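Local coordinates for protein esterase (Staphylococcus aureus subsp. aureus USA300_TCH1516, PDB 3D7R) that is a putative esterase of the alpha/beta hydrolase fold that probably hydrolyses ester bonds, at residues P201-I212 with M268-F276; I249-V259 with L275-Y286. All coordinates share one frame; numbering follows the deposited sequence.

In the fold
Both contacts use helix 270-282, which joins neighbouring parallel strands 259-264 and 287-292 near one edge of the eight-stranded mixed sheet. Contact 1 sets its first turns against the loop after strand 195-199; contact 2 sets its later turns and C-terminal end against the loop that enters strand 259-264. Their centres are about 15 Å apart, L275 and F276 serve both, and the segments alternate along the chain: 201-212, 249-259, 268-276, 275-286. The two loops also meet each other, through a probable hydrogen bond from I249 N to L203 O. One helix is thus packed along its length against both ends of the one long connection between strands 195-199 and 259-264.

Contact 1: P201-I212 with M268-F276; sequences PILDATLSNKDI and MTHPDMKLF
The amide of N209 reaches across to the carboxylate of D272, the two side chains running past each other in opposite directions. ND2 of N209 gives a hydrogen bond 2.9 Å long to OD1 of D272. It is nearly straight (166°); the acceptor lies close to the amide plane, but the donor comes in from above the carboxylate plane. The two planes are turned 45° apart. N209's CG stands anti to its backbone N (chi1 -170°), which carries the amide over to the helix, while its OD1 turns back to D211 N in an Asx turn. D204 approaches the same carboxylate obliquely, its CB 3.5 Å from D272 OD2. Two waters bridge the acids: one donates to D204 OD2 and D272 OD1, the other to D272 OD2 and, weakly, to D204 OD2, so the like charges are probably screened. A third water links D204 N to D272 OD2.

In this alpha/beta hydrolase fold the loop leaves the C-terminal end of strand 195-199, and helix 270-282 starts beside it. Apolar groups flank the polar centre. On one flank L203 meets F276 at about a right angle, CD1 lying 3.6 Å from F276 CB, and P201 CD rests on the selenium of M273 at 3.9 Å. On the other, selenomethionine M268 bends at chi3 and lays CE against L207 CD1, 3.6 Å away. I212 brings CD1 to 3.4 Å from M268 O and sets CG1 against P271 CG, with helix 214-219 also touching I212, M268 and P271.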
loop_
_atom_site.group_PDB
_atom_site.type_symbol
_atom_site.label_atom_id
_atom_site.label_comp_id
_atom_site.label_asym_id
_atom_site.label_seq_id
_atom_site.Cartn_x
_atom_site.Cartn_y
_atom_site.Cartn_z
ATOM N N PRO A 201 -3.455 -2.490 5.344
ATOM C CA PRO A 201 -2.235 -1.765 5.703
ATOM C C PRO A 201 -1.519 -2.491 6.835
ATOM O O PRO A 201 -2.185 -3.038 7.721
ATOM C CB PRO A 201 -2.757 -0.401 6.215
ATOM C CG PRO A 201 -4.165 -0.645 6.660
ATOM C CD PRO A 201 -4.683 -1.753 5.730
ATOM N N ILE A 202 -0.193 -2.508 6.797
ATOM C CA ILE A 202 0.588 -3.043 7.911
ATOM C C ILE A 202 0.878 -1.854 8.839
ATOM O O ILE A 202 1.929 -1.209 8.750
ATOM C CB ILE A 202 1.892 -3.751 7.417
ATOM C CG1 ILE A 202 1.566 -4.924 6.487
ATOM C CG2 ILE A 202 2.730 -4.251 8.604
ATOM C CD1 ILE A 202 2.817 -5.428 5.712
ATOM N N LEU A 203 -0.092 -1.542 9.697
ATOM C CA LEU A 203 -0.056 -0.332 10.512
ATOM C C LEU A 203 1.022 -0.288 11.596
ATOM O O LEU A 203 1.477 0.794 11.986
ATOM C CB LEU A 203 -1.444 -0.072 11.108
ATOM C CG LEU A 203 -2.486 0.193 9.999
ATOM C CD1 LEU A 203 -3.910 0.061 10.508
ATOM C CD2 LEU A 203 -2.268 1.559 9.346
ATOM N N ASP A 204 1.422 -1.463 12.082
ATOM C CA ASP A 204 2.445 -1.574 13.111
ATOM C C ASP A 204 3.448 -2.596 12.588
ATOM O O ASP A 204 3.109 -3.773 12.477
ATOM C CB ASP A 204 1.784 -2.029 14.426
ATOM C CG ASP A 204 2.778 -2.272 15.568
ATOM O OD1 ASP A 204 4.007 -2.141 15.379
ATOM O OD2 ASP A 204 2.304 -2.621 16.672
ATOM N N ALA A 205 4.657 -2.148 12.241
ATOM C CA ALA A 205 5.659 -3.029 11.633
ATOM C C ALA A 205 6.227 -4.093 12.583
ATOM O O ALA A 205 6.879 -5.039 12.135
ATOM C CB ALA A 205 6.805 -2.217 11.028
ATOM N N THR A 206 6.016 -3.926 13.887
ATOM C CA THR A 206 6.504 -4.906 14.864
ATOM C C THR A 206 5.626 -6.151 14.900
ATOM O O THR A 206 6.106 -7.236 15.262
ATOM C CB THR A 206 6.539 -4.353 16.297
ATOM O OG1 THR A 206 5.202 -4.071 16.724
ATOM C CG2 THR A 206 7.376 -3.082 16.381
ATOM N N LEU A 207 4.352 -5.981 14.527
ATOM C CA LEU A 207 3.343 -7.050 14.586
ATOM C C LEU A 207 3.360 -7.756 15.949
ATOM O O LEU A 207 3.284 -8.990 16.036
ATOM C CB LEU A 207 3.508 -8.045 13.414
ATOM C CG LEU A 207 3.018 -7.588 12.031
ATOM C CD1 LEU A 207 3.635 -8.429 10.915
ATOM C CD2 LEU A 207 1.479 -7.583 11.923
ATOM N N SER A 208 3.440 -6.944 17.003
ATOM C CA SER A 208 3.578 -7.408 18.380
ATOM C C SER A 208 2.283 -7.201 19.186
ATOM O O SER A 208 2.250 -7.505 20.367
ATOM C CB SER A 208 4.717 -6.652 19.071
ATOM O OG SER A 208 4.386 -5.272 19.181
ATOM N N ASN A 209 1.236 -6.674 18.546
ATOM C CA ASN A 209 -0.066 -6.462 19.199
ATOM C C ASN A 209 -0.475 -7.724 19.948
ATOM O O ASN A 209 -0.586 -8.794 19.343
ATOM C CB ASN A 209 -1.133 -6.102 18.147
ATOM C CG ASN A 209 -2.461 -5.622 18.774
ATOM O OD1 ASN A 209 -2.884 -6.117 19.817
ATOM N ND2 ASN A 209 -3.120 -4.657 18.122
ATOM N N LYS A 210 -0.695 -7.615 21.256
ATOM C CA LYS A 210 -0.966 -8.813 22.063
ATOM C C LYS A 210 -2.316 -9.461 21.701
ATOM O O LYS A 210 -2.590 -10.599 22.070
ATOM C CB LYS A 210 -0.817 -8.536 23.576
ATOM C CG LYS A 210 -1.766 -7.450 24.136
ATOM C CD LYS A 210 -2.026 -7.614 25.648
ATOM C CE LYS A 210 -2.652 -6.351 26.239
ATOM N NZ LYS A 210 -3.823 -5.845 25.422
ATOM N N ASP A 211 -3.144 -8.741 20.950
ATOM C CA ASP A 211 -4.424 -9.293 20.497
ATOM C C ASP A 211 -4.281 -10.184 19.261
ATOM O O ASP A 211 -5.260 -10.768 18.801
ATOM C CB ASP A 211 -5.462 -8.188 20.256
ATOM C CG ASP A 211 -5.900 -7.502 21.552
ATOM O OD1 ASP A 211 -6.096 -8.198 22.575
ATOM O OD2 ASP A 211 -6.052 -6.260 21.538
ATOM N N ILE A 212 -3.070 -10.283 18.728
ATOM C CA ILE A 212 -2.788 -11.263 17.678
ATOM C C ILE A 212 -2.623 -12.652 18.321
ATOM O O ILE A 212 -1.616 -12.951 18.947
ATOM C CB ILE A 212 -1.539 -10.877 16.861
ATOM C CG1 ILE A 212 -1.757 -9.525 16.164
ATOM C CG2 ILE A 212 -1.166 -11.971 15.826
ATOM C CD1 ILE A 212 -0.435 -8.890 15.664
HETATM N N MSE A 268 -2.905 -11.084 9.972
HETATM C CA MSE A 268 -2.369 -10.767 11.307
HETATM C C MSE A 268 -2.443 -9.282 11.651
HETATM O O MSE A 268 -2.246 -8.898 12.798
HETATM C CB MSE A 268 -0.901 -11.194 11.396
HETATM C CG MSE A 268 -0.654 -12.647 11.728
HETATM SE SE MSE A 268 1.261 -13.076 11.363
HETATM C CE MSE A 268 2.062 -11.453 11.968
ATOM N N THR A 269 -2.694 -8.461 10.639
ATOM C CA THR A 269 -2.837 -7.001 10.782
ATOM C C THR A 269 -4.199 -6.620 11.295
ATOM O O THR A 269 -4.454 -5.443 11.547
ATOM C CB THR A 269 -2.686 -6.298 9.423
ATOM O OG1 THR A 269 -3.514 -6.970 8.466
ATOM C CG2 THR A 269 -1.244 -6.357 8.931
ATOM N N HIS A 270 -5.092 -7.599 11.423
ATOM C CA HIS A 270 -6.484 -7.262 11.718
ATOM C C HIS A 270 -6.684 -6.566 13.083
ATOM O O HIS A 270 -7.398 -5.560 13.138
ATOM C CB HIS A 270 -7.436 -8.450 11.489
ATOM C CG HIS A 270 -8.880 -8.106 11.691
ATOM N ND1 HIS A 270 -9.503 -8.198 12.921
ATOM C CD2 HIS A 270 -9.821 -7.648 10.828
ATOM C CE1 HIS A 270 -10.764 -7.822 12.802
ATOM N NE2 HIS A 270 -10.981 -7.486 11.542
ATOM N N PRO A 271 -6.082 -7.085 14.181
ATOM C CA PRO A 271 -6.143 -6.304 15.428
ATOM C C PRO A 271 -5.666 -4.856 15.307
ATOM O O PRO A 271 -6.321 -3.970 15.856
ATOM C CB PRO A 271 -5.229 -7.080 16.374
ATOM C CG PRO A 271 -5.399 -8.508 15.916
ATOM C CD PRO A 271 -5.396 -8.378 14.405
ATOM N N ASP A 272 -4.553 -4.618 14.602
ATOM C CA ASP A 272 -4.071 -3.255 14.350
ATOM C C ASP A 272 -5.037 -2.394 13.550
ATOM O O ASP A 272 -5.190 -1.204 13.830
ATOM C CB ASP A 272 -2.664 -3.268 13.726
ATOM C CG ASP A 272 -1.604 -3.743 14.723
ATOM O OD1 ASP A 272 -1.698 -3.328 15.921
ATOM O OD2 ASP A 272 -0.707 -4.549 14.333
HETATM N N MSE A 273 -5.696 -2.980 12.556
HETATM C CA MSE A 273 -6.710 -2.227 11.814
HETATM C C MSE A 273 -7.888 -1.842 12.704
HETATM O O MSE A 273 -8.392 -0.717 12.612
HETATM C CB MSE A 273 -7.200 -2.988 10.564
HETATM C CG MSE A 273 -6.098 -3.212 9.524
HETATM SE SE MSE A 273 -6.872 -4.041 7.939
HETATM C CE MSE A 273 -7.024 -5.874 8.557
ATOM N N LYS A 274 -8.331 -2.764 13.555
ATOM C CA LYS A 274 -9.427 -2.454 14.481
ATOM C C LYS A 274 -9.000 -1.399 15.497
ATOM O O LYS A 274 -9.788 -0.517 15.844
ATOM C CB LYS A 274 -9.929 -3.713 15.210
ATOM C CG LYS A 274 -10.631 -4.760 14.299
ATOM C CD LYS A 274 -11.948 -4.249 13.712
ATOM C CE LYS A 274 -13.133 -4.595 14.592
ATOM N NZ LYS A 274 -14.370 -3.953 14.050
ATOM N N LEU A 275 -7.757 -1.495 15.975
ATOM C CA LEU A 275 -7.204 -0.485 16.891
ATOM C C LEU A 275 -7.108 0.896 16.231
ATOM O O LEU A 275 -7.528 1.919 16.809
ATOM C CB LEU A 275 -5.832 -0.914 17.410
ATOM C CG LEU A 275 -5.101 0.066 18.340
ATOM C CD1 LEU A 275 -5.978 0.494 19.549
ATOM C CD2 LEU A 275 -3.792 -0.553 18.812
ATOM N N PHE A 276 -6.562 0.933 15.022
ATOM C CA PHE A 276 -6.535 2.183 14.251
ATOM C C PHE A 276 -7.954 2.765 14.065
ATOM O O PHE A 276 -8.178 3.961 14.248
ATOM C CB PHE A 276 -5.867 1.953 12.903
ATOM C CG PHE A 276 -5.871 3.162 11.995
ATOM C CD1 PHE A 276 -5.086 4.283 12.300
ATOM C CD2 PHE A 276 -6.612 3.152 10.804
ATOM C CE1 PHE A 276 -5.070 5.398 11.457
ATOM C CE2 PHE A 276 -6.600 4.258 9.943
ATOM C CZ PHE A 276 -5.813 5.380 10.272
HETATM O O HOH W 1 0.322 -4.297 11.696
HETATM O O HOH W 2 1.267 -5.129 15.905
HETATM O O HOH W 3 -0.141 -2.065 17.710
#

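Contact 2: I249-V259 with L275-Y286; sequences INGTIEGLPPV and LFEQMMLQHHQY
Q285 reaches into the turn at I253-L256 with its whole side chain. From CB, which points toward the loop, CG comes 3.4 Å from I253 O and also lies by I253 CG2. The chain then bends at chi2 (-65°), which keeps CD close to the same oxygen, I253 O, and swings the amide along the turn. OE1 accepts from G255 N at 2.9 Å, a straight N-H (167°), though the donor sits well above the carbonyl plane of the amide. At the other branch NE2 gives a weak, bent bond to L256 O (2.8 Å), and it also donates to a water close to P257 O and Y286 O. Both ends of the amide are therefore used, on a type II turn whose G255 adopts backbone angles that call for glycine.

Beside it, H283 ND1 donates to E254 OE2 at 2.8 Å; E254 OE2 uses its anti lone pair and lies near the H283 ring plane, but the bond is bent (133°). Next to these polar groups, between loop and helix, lies an apolar layer. I253 CD1 reaches F276 CE1 at 3.7 Å, and its CG2 meets the selenium of M280. Bent at chi2 and chi3, M280 carries CE on to V259 CG2, 3.6 Å away, while M279 places CE 3.2 Å from I249 O. After H284 closes the helix in a Schellman motif, Y286 O accepts from V259 N, and V259 pairs on with E288: the start of parallel strands 259-264 and 287-292, joined by helix 270-282 as a beta-alpha-beta crossover of the alpha/beta hydrolase sheet.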
loop_
_atom_site.group_PDB
_atom_site.type_symbol
_atom_site.label_atom_id
_atom_site.label_comp_id
_atom_site.label_asym_id
_atom_site.label_seq_id
_atom_site.Cartn_x
_atom_site.Cartn_y
_atom_site.Cartn_z
ATOM N N ILE A 249 0.430 3.709 12.770
ATOM C CA ILE A 249 -0.552 3.598 13.864
ATOM C C ILE A 249 -0.174 4.567 15.019
ATOM O O ILE A 249 -1.050 5.019 15.778
ATOM C CB ILE A 249 -0.659 2.148 14.399
ATOM C CG1 ILE A 249 -1.952 1.966 15.218
ATOM C CG2 ILE A 249 0.648 1.746 15.167
ATOM C CD1 ILE A 249 -2.402 0.494 15.343
ATOM N N ASN A 250 1.124 4.879 15.116
ATOM C CA ASN A 250 1.653 5.779 16.143
ATOM C C ASN A 250 1.717 7.242 15.673
ATOM O O ASN A 250 2.152 8.112 16.437
ATOM C CB ASN A 250 3.069 5.341 16.549
ATOM C CG ASN A 250 3.101 3.983 17.233
ATOM O OD1 ASN A 250 2.162 3.611 17.966
ATOM N ND2 ASN A 250 4.192 3.229 17.005
ATOM N N GLY A 251 1.297 7.513 14.435
ATOM C CA GLY A 251 1.428 8.862 13.843
ATOM C C GLY A 251 0.246 9.792 14.084
ATOM O O GLY A 251 -0.685 9.450 14.829
ATOM N N THR A 252 0.280 10.969 13.455
ATOM C CA THR A 252 -0.765 11.973 13.611
ATOM C C THR A 252 -2.107 11.472 13.064
ATOM O O THR A 252 -2.174 10.881 11.978
ATOM C CB THR A 252 -0.351 13.310 12.954
ATOM O OG1 THR A 252 0.889 13.745 13.519
ATOM C CG2 THR A 252 -1.377 14.408 13.203
ATOM N N ILE A 253 -3.166 11.708 13.833
ATOM C CA ILE A 253 -4.534 11.283 13.500
ATOM C C ILE A 253 -5.408 12.510 13.230
ATOM O O ILE A 253 -6.125 12.587 12.219
ATOM C CB ILE A 253 -5.147 10.446 14.693
ATOM C CG1 ILE A 253 -4.426 9.101 14.869
ATOM C CG2 ILE A 253 -6.642 10.234 14.539
ATOM C CD1 ILE A 253 -4.302 8.284 13.604
ATOM N N GLU A 254 -5.360 13.462 14.165
ATOM C CA GLU A 254 -6.130 14.709 14.081
ATOM C C GLU A 254 -5.762 15.527 12.847
ATOM O O GLU A 254 -4.593 15.892 12.671
ATOM C CB GLU A 254 -5.948 15.540 15.358
ATOM C CG GLU A 254 -6.334 14.761 16.626
ATOM C CD GLU A 254 -6.238 15.596 17.914
ATOM O OE1 GLU A 254 -5.774 16.746 17.847
ATOM O OE2 GLU A 254 -6.629 15.104 18.993
ATOM N N GLY A 255 -6.763 15.795 12.003
ATOM C CA GLY A 255 -6.584 16.563 10.773
ATOM C C GLY A 255 -6.465 15.743 9.485
ATOM O O GLY A 255 -6.369 16.300 8.401
ATOM N N LEU A 256 -6.460 14.418 9.597
ATOM C CA LEU A 256 -6.379 13.559 8.417
ATOM C C LEU A 256 -7.584 13.775 7.486
ATOM O O LEU A 256 -8.674 14.135 7.950
ATOM C CB LEU A 256 -6.284 12.077 8.825
ATOM C CG LEU A 256 -4.917 11.576 9.330
ATOM C CD1 LEU A 256 -5.003 10.154 9.841
ATOM C CD2 LEU A 256 -3.889 11.660 8.189
ATOM N N PRO A 257 -7.395 13.542 6.176
ATOM C CA PRO A 257 -8.560 13.525 5.284
ATOM C C PRO A 257 -9.361 12.241 5.547
ATOM O O PRO A 257 -8.864 11.354 6.269
ATOM C CB PRO A 257 -7.917 13.481 3.884
ATOM C CG PRO A 257 -6.643 12.751 4.096
ATOM C CD PRO A 257 -6.145 13.240 5.454
ATOM N N PRO A 258 -10.594 12.136 4.995
ATOM C CA PRO A 258 -11.380 10.910 5.156
ATOM C C PRO A 258 -10.579 9.665 4.758
ATOM O O PRO A 258 -9.923 9.671 3.716
ATOM C CB PRO A 258 -12.553 11.111 4.184
ATOM C CG PRO A 258 -12.730 12.601 4.138
ATOM C CD PRO A 258 -11.329 13.166 4.226
ATOM N N VAL A 259 -10.647 8.626 5.586
ATOM C CA VAL A 259 -9.898 7.362 5.358
ATOM C C VAL A 259 -10.877 6.218 5.075
ATOM O O VAL A 259 -11.948 6.129 5.711
ATOM C CB VAL A 259 -8.927 7.025 6.554
ATOM C CG1 VAL A 259 -8.179 5.674 6.332
ATOM C CG2 VAL A 259 -7.886 8.138 6.766
ATOM N N LEU A 275 -7.757 -1.495 15.975
ATOM C CA LEU A 275 -7.204 -0.485 16.891
ATOM C C LEU A 275 -7.108 0.896 16.231
ATOM O O LEU A 275 -7.528 1.919 16.809
ATOM C CB LEU A 275 -5.832 -0.914 17.410
ATOM C CG LEU A 275 -5.101 0.066 18.340
ATOM C CD1 LEU A 275 -5.978 0.494 19.549
ATOM C CD2 LEU A 275 -3.792 -0.553 18.812
ATOM N N PHE A 276 -6.562 0.933 15.022
ATOM C CA PHE A 276 -6.535 2.183 14.251
ATOM C C PHE A 276 -7.954 2.765 14.065
ATOM O O PHE A 276 -8.178 3.961 14.248
ATOM C CB PHE A 276 -5.867 1.953 12.903
ATOM C CG PHE A 276 -5.871 3.162 11.995
ATOM C CD1 PHE A 276 -5.086 4.283 12.300
ATOM C CD2 PHE A 276 -6.612 3.152 10.804
ATOM C CE1 PHE A 276 -5.070 5.398 11.457
ATOM C CE2 PHE A 276 -6.600 4.258 9.943
ATOM C CZ PHE A 276 -5.813 5.380 10.272
ATOM N N GLU A 277 -8.920 1.920 13.720
ATOM C CA GLU A 277 -10.285 2.411 13.582
ATOM C C GLU A 277 -10.801 3.053 14.881
ATOM O O GLU A 277 -11.453 4.105 14.835
ATOM C CB GLU A 277 -11.223 1.301 13.124
ATOM C CG GLU A 277 -12.667 1.774 12.947
ATOM C CD GLU A 277 -13.661 0.633 12.784
ATOM O OE1 GLU A 277 -13.467 -0.472 13.340
ATOM O OE2 GLU A 277 -14.660 0.864 12.097
ATOM N N GLN A 278 -10.542 2.416 16.025
ATOM C CA GLN A 278 -10.948 2.958 17.332
ATOM C C GLN A 278 -10.311 4.327 17.602
ATOM O O GLN A 278 -10.972 5.258 18.087
ATOM C CB GLN A 278 -10.606 1.967 18.458
ATOM C CG GLN A 278 -11.600 0.776 18.583
ATOM C CD GLN A 278 -13.007 1.236 18.940
ATOM O OE1 GLN A 278 -13.184 2.042 19.845
ATOM N NE2 GLN A 278 -14.011 0.723 18.236
HETATM N N MSE A 279 -9.020 4.459 17.272
HETATM C CA MSE A 279 -8.326 5.739 17.447
HETATM C C MSE A 279 -8.911 6.853 16.550
HETATM O O MSE A 279 -9.083 7.980 16.991
HETATM C CB MSE A 279 -6.815 5.586 17.195
HETATM C CG MSE A 279 -6.116 4.665 18.172
HETATM SE SE MSE A 279 -4.319 4.240 17.466
HETATM C CE MSE A 279 -3.588 6.026 17.463
HETATM N N MSE A 280 -9.194 6.531 15.294
HETATM C CA MSE A 280 -9.854 7.488 14.369
HETATM C C MSE A 280 -11.216 7.958 14.905
HETATM O O MSE A 280 -11.532 9.159 14.907
HETATM C CB MSE A 280 -10.036 6.827 12.998
HETATM C CG MSE A 280 -8.705 6.516 12.305
HETATM SE SE MSE A 280 -7.891 8.169 11.592
HETATM C CE MSE A 280 -9.103 8.436 10.113
ATOM N N LEU A 281 -12.015 6.999 15.369
ATOM C CA LEU A 281 -13.331 7.270 15.930
ATOM C C LEU A 281 -13.235 8.186 17.148
ATOM O O LEU A 281 -13.936 9.200 17.231
ATOM C CB LEU A 281 -14.017 5.941 16.282
ATOM C CG LEU A 281 -14.436 5.124 15.041
ATOM C CD1 LEU A 281 -14.902 3.737 15.486
ATOM C CD2 LEU A 281 -15.519 5.850 14.236
ATOM N N GLN A 282 -12.344 7.833 18.071
ATOM C CA GLN A 282 -12.090 8.632 19.284
ATOM C C GLN A 282 -11.704 10.071 18.972
ATOM O O GLN A 282 -12.082 10.986 19.695
ATOM C CB GLN A 282 -10.992 7.989 20.113
ATOM C CG GLN A 282 -10.736 8.669 21.466
ATOM C CD GLN A 282 -9.645 7.984 22.233
ATOM O OE1 GLN A 282 -8.546 7.795 21.720
ATOM N NE2 GLN A 282 -9.943 7.585 23.475
ATOM N N HIS A 283 -10.938 10.261 17.902
ATOM C CA HIS A 283 -10.517 11.597 17.508
ATOM C C HIS A 283 -11.461 12.260 16.519
ATOM O O HIS A 283 -11.107 13.268 15.925
ATOM C CB HIS A 283 -9.073 11.587 17.000
ATOM C CG HIS A 283 -8.079 11.374 18.094
ATOM N ND1 HIS A 283 -7.544 12.416 18.822
ATOM C CD2 HIS A 283 -7.576 10.239 18.635
ATOM C CE1 HIS A 283 -6.736 11.930 19.750
ATOM N NE2 HIS A 283 -6.742 10.612 19.660
ATOM N N HIS A 284 -12.661 11.704 16.370
ATOM C CA HIS A 284 -13.693 12.212 15.452
ATOM C C HIS A 284 -13.171 12.418 14.029
ATOM O O HIS A 284 -13.429 13.444 13.393
ATOM C CB HIS A 284 -14.313 13.506 15.980
ATOM C CG HIS A 284 -14.761 13.421 17.404
ATOM N ND1 HIS A 284 -15.932 12.796 17.777
ATOM C CD2 HIS A 284 -14.192 13.875 18.544
ATOM C CE1 HIS A 284 -16.064 12.871 19.090
ATOM N NE2 HIS A 284 -15.023 13.523 19.578
ATOM N N GLN A 285 -12.423 11.433 13.544
ATOM C CA GLN A 285 -11.913 11.452 12.189
ATOM C C GLN A 285 -12.721 10.435 11.386
ATOM O O GLN A 285 -12.877 9.274 11.798
ATOM C CB GLN A 285 -10.419 11.083 12.157
ATOM C CG GLN A 285 -9.439 12.171 12.654
ATOM C CD GLN A 285 -9.403 13.435 11.787
ATOM O OE1 GLN A 285 -9.344 14.533 12.317
ATOM N NE2 GLN A 285 -9.422 13.280 10.464
ATOM N N TYR A 286 -13.248 10.884 10.256
ATOM C CA TYR A 286 -13.993 10.024 9.339
ATOM C C TYR A 286 -13.212 8.772 8.917
ATOM O O TYR A 286 -12.126 8.870 8.347
ATOM C CB TYR A 286 -14.399 10.804 8.085
ATOM C CG TYR A 286 -15.452 10.084 7.279
ATOM C CD1 TYR A 286 -16.803 10.337 7.501
ATOM C CD2 TYR A 286 -15.103 9.130 6.318
ATOM C CE1 TYR A 286 -17.791 9.672 6.774
ATOM C CE2 TYR A 286 -16.084 8.456 5.589
ATOM C CZ TYR A 286 -17.422 8.738 5.833
ATOM O OH TYR A 286 -18.410 8.091 5.134
HETATM O O HOH W 4 -10.365 11.222 8.615
#